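Long-range contacts in flavodoxin (Methanosarcina acetivorans C2A, PDB 5WID), which binds flavin mononucleotide and, like other members of its family, probably serves as a carrier in electron transfer: residues A[23-28]-A[135-140]; A[1-6]-A[48-53]. One frame throughout, in Å; residues are numbered along the deposited sequence.

Contact 1: residues A[23-28]-A[135-140]; sequences NGIESK and IDIAEK
Gly24 and Ile135 mark the place where helix 13-27, near its C-terminal end, passes helix 124-143: their CA atoms lie 4.6 Å apart, and the short axes, 7.4 Å apart at closest, run in broadly the same direction at a signed crossing angle of -43°. With no side chain on Gly24, the backbones come close enough for Ile135 CG1 to rest 3.6 Å from Gly24 O. Gly24 O also accepts a hydrogen bond from Ser27 OG at 2.7 Å, the donor tilted 23° from the carbonyl plane. The torsion of Ser27, chi1 79°, folds its hydroxyl back over the helix, where OG meets Ile135 CG1 as well. On the inner side Ile25 reaches with CD1 to Ile137 CG2 at 4.1 Å, the two side chains crossing at a slant. Ala138 fills the middle, where Ala138 CB lies 3.5 Å from Lys28 CB. Bent at chi2 and chi3, the lysine then runs past Glu139, presenting CE rather than its ammonium group: Lys28 CE is 3.1 Å from Glu139 OE2, whereas NZ stays 4.2 Å from that oxygen. Lys142 adds a hydrogen bond to Lys28 O. No hydrogen bond joins the two segments, so their close passage rests on small residues and aliphatic packing, with any attraction between Lys28 and Glu139 probably a modest electrostatic supplement near the surface.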
loop_
_atom_site.group_PDB
_atom_site.type_symbol
_atom_site.label_atom_id
_atom_site.label_comp_id
_atom_site.label_asym_id
_atom_site.label_seq_id
_atom_site.Cartn_x
_atom_site.Cartn_y
_atom_site.Cartn_z
ATOM N N ASN A 23 1.481 -11.161 3.304
ATOM C CA ASN A 23 1.286 -12.411 4.031
ATOM C C ASN A 23 -0.141 -12.512 4.559
ATOM O O ASN A 23 -0.752 -13.589 4.523
ATOM C CB ASN A 23 2.304 -12.496 5.170
ATOM C CG ASN A 23 2.148 -13.741 6.021
ATOM O OD1 ASN A 23 1.486 -13.721 7.057
ATOM N ND2 ASN A 23 2.787 -14.825 5.602
ATOM N N GLY A 24 -0.683 -11.402 5.063
ATOM C CA GLY A 24 -2.056 -11.420 5.540
ATOM C C GLY A 24 -3.052 -11.658 4.417
ATOM O O GLY A 24 -4.027 -12.395 4.586
ATOM N N ILE A 25 -2.820 -11.041 3.253
ATOM C CA ILE A 25 -3.704 -11.272 2.109
ATOM C C ILE A 25 -3.635 -12.735 1.683
ATOM O O ILE A 25 -4.667 -13.386 1.459
ATOM C CB ILE A 25 -3.351 -10.328 0.944
ATOM C CG1 ILE A 25 -3.591 -8.866 1.326
ATOM C CG2 ILE A 25 -4.171 -10.666 -0.319
ATOM C CD1 ILE A 25 -2.961 -7.884 0.354
ATOM N N GLU A 26 -2.414 -13.280 1.580
ATOM C CA GLU A 26 -2.247 -14.701 1.241
ATOM C C GLU A 26 -3.010 -15.601 2.201
ATOM O O GLU A 26 -3.578 -16.624 1.791
ATOM C CB GLU A 26 -0.767 -15.100 1.282
ATOM C CG GLU A 26 0.068 -14.673 0.106
ATOM C CD GLU A 26 1.563 -14.860 0.349
ATOM O OE1 GLU A 26 1.950 -15.343 1.440
ATOM O OE2 GLU A 26 2.353 -14.512 -0.552
ATOM N N SER A 27 -2.986 -15.267 3.494
ATOM C CA SER A 27 -3.573 -16.131 4.511
ATOM C C SER A 27 -5.071 -16.325 4.317
ATOM O O SER A 27 -5.640 -17.271 4.876
ATOM C CB SER A 27 -3.289 -15.577 5.912
ATOM O OG SER A 27 -4.155 -14.501 6.249
ATOM N N LYS A 28 -5.720 -15.461 3.536
ATOM C CA LYS A 28 -7.144 -15.576 3.255
ATOM C C LYS A 28 -7.409 -16.069 1.838
ATOM O O LYS A 28 -8.523 -15.909 1.328
ATOM C CB LYS A 28 -7.842 -14.238 3.501
ATOM C CG LYS A 28 -7.693 -13.708 4.921
ATOM C CD LYS A 28 -7.874 -14.803 5.951
ATOM C CE LYS A 28 -9.312 -14.910 6.383
ATOM N NZ LYS A 28 -9.460 -15.736 7.612
ATOM N N ILE A 135 -5.164 -9.081 5.972
ATOM C CA ILE A 135 -6.374 -9.888 6.154
ATOM C C ILE A 135 -7.604 -9.059 5.821
ATOM O O ILE A 135 -8.502 -9.511 5.097
ATOM C CB ILE A 135 -6.453 -10.444 7.592
ATOM C CG1 ILE A 135 -5.363 -11.497 7.827
ATOM C CG2 ILE A 135 -7.847 -11.035 7.864
ATOM C CD1 ILE A 135 -5.148 -11.840 9.313
ATOM N N ASP A 136 -7.658 -7.823 6.339
ATOM C CA ASP A 136 -8.809 -6.962 6.078
ATOM C C ASP A 136 -8.959 -6.676 4.588
ATOM O O ASP A 136 -10.080 -6.647 4.066
ATOM C CB ASP A 136 -8.694 -5.642 6.851
ATOM C CG ASP A 136 -8.824 -5.807 8.363
ATOM O OD1 ASP A 136 -9.279 -6.875 8.842
ATOM O OD2 ASP A 136 -8.467 -4.839 9.076
ATOM N N ILE A 137 -7.845 -6.430 3.893
ATOM C CA ILE A 137 -7.907 -6.198 2.447
ATOM C C ILE A 137 -8.488 -7.417 1.741
ATOM O O ILE A 137 -9.366 -7.300 0.876
ATOM C CB ILE A 137 -6.516 -5.848 1.892
ATOM C CG1 ILE A 137 -6.049 -4.475 2.389
ATOM C CG2 ILE A 137 -6.548 -5.853 0.359
ATOM C CD1 ILE A 137 -4.557 -4.215 2.080
ATOM N N ALA A 138 -8.001 -8.607 2.093
ATOM C CA ALA A 138 -8.510 -9.821 1.466
ATOM C C ALA A 138 -10.005 -9.989 1.714
ATOM O O ALA A 138 -10.757 -10.355 0.802
ATOM C CB ALA A 138 -7.735 -11.036 1.982
ATOM N N GLU A 139 -10.462 -9.713 2.936
ATOM C CA GLU A 139 -11.884 -9.876 3.233
ATOM C C GLU A 139 -12.727 -8.878 2.454
ATOM O O GLU A 139 -13.830 -9.207 1.997
ATOM C CB GLU A 139 -12.118 -9.732 4.736
ATOM C CG GLU A 139 -11.621 -10.934 5.538
ATOM C CD GLU A 139 -12.256 -12.237 5.069
ATOM O OE1 GLU A 139 -13.465 -12.237 4.746
ATOM O OE2 GLU A 139 -11.546 -13.260 5.006
ATOM N N LYS A 140 -12.218 -7.658 2.286
ATOM C CA LYS A 140 -12.913 -6.660 1.478
ATOM C C LYS A 140 -13.000 -7.099 0.023
ATOM O O LYS A 140 -14.053 -6.964 -0.614
ATOM C CB LYS A 140 -12.195 -5.313 1.600
ATOM C CG LYS A 140 -12.958 -4.130 1.034
ATOM C CD LYS A 140 -14.168 -3.785 1.880
ATOM C CE LYS A 140 -13.761 -3.024 3.131
ATOM N NZ LYS A 140 -14.951 -2.554 3.899
#

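Contact 2: residues A[1-6]-A[48-53]; sequences MKAIVV and AEAIAV
Glu49 and Lys2 grip each other twice: Glu49 N donates to Lys2 O at 2.8 Å, and Lys2 N donates to Glu49 OE1 at 3.0 Å. The carboxylate thus receives the N-H at the start of strand 2-8, and it reaches back to do so by a bend at chi2 (80°). Farther along, a parallel ladder takes over. Ile4 is held through both its backbone polar groups, Ile4 N donating to Ala50 O and Ala52 N to Ile4 O; Val6 N then meets Ala52 O at 2.8 Å in a straight bond, with an N-H...O angle of 180°. CA-H...O contacts accompany these bonds, among them Val53 CA to Val6 O at 3.2 Å. Packing differs between the faces. On one, the CG2 methyl of Ile4 touches both Ala48 CB and Ile51 CG1, 3.6 Å from each: with CG1 anti to the backbone N (chi1 -177°), CG2 falls between that N and the carbonyl carbon, from where it meets the neighbouring strand. The other face carries the smaller Ala3, Ala50 and Ala52 beside Val5, with Ala3 CB 4.2 Å from Ala50 CB. At the outer end the side chains of Met1 and Glu49 cross at about a right angle, Met1 CG lying 3.8 Å from Glu49 CD. Strand 31-36 bonds to the other edge of 2-8, which makes this pairing part of the central parallel sheet in the three-layer alpha/beta/alpha sandwich of the flavodoxin-like fold.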
loop_
_atom_site.group_PDB
_atom_site.type_symbol
_atom_site.label_atom_id
_atom_site.label_comp_id
_atom_site.label_asym_id
_atom_site.label_seq_id
_atom_site.Cartn_x
_atom_site.Cartn_y
_atom_site.Cartn_z
ATOM N N MET A 1 -9.528 -13.708 -7.304
ATOM C CA MET A 1 -9.310 -12.266 -7.362
ATOM C C MET A 1 -7.906 -11.931 -6.868
ATOM O O MET A 1 -7.185 -12.820 -6.414
ATOM C CB MET A 1 -10.377 -11.538 -6.555
ATOM C CG MET A 1 -11.688 -11.394 -7.327
ATOM S SD MET A 1 -12.992 -10.603 -6.378
ATOM C CE MET A 1 -13.156 -11.781 -5.035
ATOM N N LYS A 2 -7.513 -10.657 -6.944
ATOM C CA LYS A 2 -6.095 -10.317 -6.925
ATOM C C LYS A 2 -5.864 -8.978 -6.241
ATOM O O LYS A 2 -6.587 -8.010 -6.487
ATOM C CB LYS A 2 -5.546 -10.280 -8.358
ATOM C CG LYS A 2 -4.094 -9.876 -8.483
ATOM C CD LYS A 2 -3.189 -10.820 -7.721
ATOM C CE LYS A 2 -1.746 -10.634 -8.142
ATOM N NZ LYS A 2 -1.478 -9.216 -8.507
ATOM N N ALA A 3 -4.857 -8.933 -5.373
ATOM C CA ALA A 3 -4.429 -7.698 -4.741
ATOM C C ALA A 3 -2.969 -7.450 -5.079
ATOM O O ALA A 3 -2.210 -8.386 -5.348
ATOM C CB ALA A 3 -4.595 -7.746 -3.217
ATOM N N ILE A 4 -2.570 -6.186 -5.051
ATOM C CA ILE A 4 -1.178 -5.825 -5.266
ATOM C C ILE A 4 -0.758 -4.874 -4.151
ATOM O O ILE A 4 -1.520 -3.979 -3.773
ATOM C CB ILE A 4 -0.961 -5.220 -6.670
ATOM C CG1 ILE A 4 0.511 -4.912 -6.925
ATOM C CG2 ILE A 4 -1.799 -3.979 -6.891
ATOM C CD1 ILE A 4 0.874 -5.122 -8.394
ATOM N N VAL A 5 0.416 -5.123 -3.574
ATOM C CA VAL A 5 0.978 -4.292 -2.508
ATOM C C VAL A 5 2.248 -3.666 -3.077
ATOM O O VAL A 5 3.237 -4.372 -3.313
ATOM C CB VAL A 5 1.283 -5.092 -1.235
ATOM C CG1 VAL A 5 1.781 -4.147 -0.131
ATOM C CG2 VAL A 5 0.055 -5.918 -0.774
ATOM N N VAL A 6 2.211 -2.357 -3.326
ATOM C CA VAL A 6 3.277 -1.630 -4.017
ATOM C C VAL A 6 3.955 -0.720 -3.007
ATOM O O VAL A 6 3.266 -0.040 -2.243
ATOM C CB VAL A 6 2.715 -0.785 -5.178
ATOM C CG1 VAL A 6 3.861 -0.041 -5.911
ATOM C CG2 VAL A 6 1.892 -1.638 -6.124
ATOM N N ALA A 48 -5.636 -5.721 -10.745
ATOM C CA ALA A 48 -5.897 -5.925 -9.321
ATOM C C ALA A 48 -7.241 -5.347 -8.885
ATOM O O ALA A 48 -7.651 -4.277 -9.342
ATOM C CB ALA A 48 -4.776 -5.291 -8.496
ATOM N N GLU A 49 -7.924 -6.066 -7.978
ATOM C CA GLU A 49 -9.132 -5.549 -7.336
ATOM C C GLU A 49 -8.811 -4.613 -6.176
ATOM O O GLU A 49 -9.636 -3.758 -5.831
ATOM C CB GLU A 49 -10.006 -6.697 -6.812
ATOM C CG GLU A 49 -11.019 -7.238 -7.824
ATOM C CD GLU A 49 -10.380 -8.179 -8.811
ATOM O OE1 GLU A 49 -9.311 -8.747 -8.489
ATOM O OE2 GLU A 49 -10.940 -8.362 -9.910
ATOM N N ALA A 50 -7.634 -4.758 -5.562
ATOM C CA ALA A 50 -7.221 -3.924 -4.441
ATOM C C ALA A 50 -5.762 -3.549 -4.638
ATOM O O ALA A 50 -4.949 -4.385 -5.046
ATOM C CB ALA A 50 -7.391 -4.645 -3.090
ATOM N N ILE A 51 -5.437 -2.293 -4.350
ATOM C CA ILE A 51 -4.081 -1.775 -4.505
ATOM C C ILE A 51 -3.703 -1.085 -3.205
ATOM O O ILE A 51 -4.314 -0.070 -2.841
ATOM C CB ILE A 51 -3.964 -0.796 -5.685
ATOM C CG1 ILE A 51 -4.358 -1.491 -6.991
ATOM C CG2 ILE A 51 -2.538 -0.230 -5.766
ATOM C CD1 ILE A 51 -4.611 -0.519 -8.168
ATOM N N ALA A 52 -2.696 -1.623 -2.514
ATOM C CA ALA A 52 -2.135 -1.000 -1.321
ATOM C C ALA A 52 -0.823 -0.334 -1.715
ATOM O O ALA A 52 -0.033 -0.916 -2.464
ATOM C CB ALA A 52 -1.902 -2.038 -0.211
ATOM N N VAL A 53 -0.614 0.904 -1.263
ATOM C CA VAL A 53 0.570 1.668 -1.649
ATOM C C VAL A 53 1.265 2.175 -0.391
ATOM O O VAL A 53 0.614 2.758 0.483
ATOM C CB VAL A 53 0.211 2.843 -2.575
ATOM C CG1 VAL A 53 1.452 3.681 -2.898
ATOM C CG2 VAL A 53 -0.424 2.323 -3.884
#

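How the contacts relate
Helix and sheet, two layers of one sandwich, are represented here by contact 1 and contact 2. The two touch directly: Ile25 CD1 packs on Ala3 CB and Val5 CG2, while Ile137 reaches Ala50 and Ala52, so the same isoleucines that meet between the helices also seat them on one face of the sheet. Chemistry follows depth. Contact 2 is buried, and backbone hydrogen bonds supply its regular pairing; contact 1 is only partly buried, passing from apolar packing inside to charged side chains at its outer margin. Successive elements 2-8 and 13-27 supply one half of each contact, 50-58 and 124-143 the others. Contact 1 lies away from the flavin site; in contact 2 the Val5 side chain is about 12 Å from the flavin.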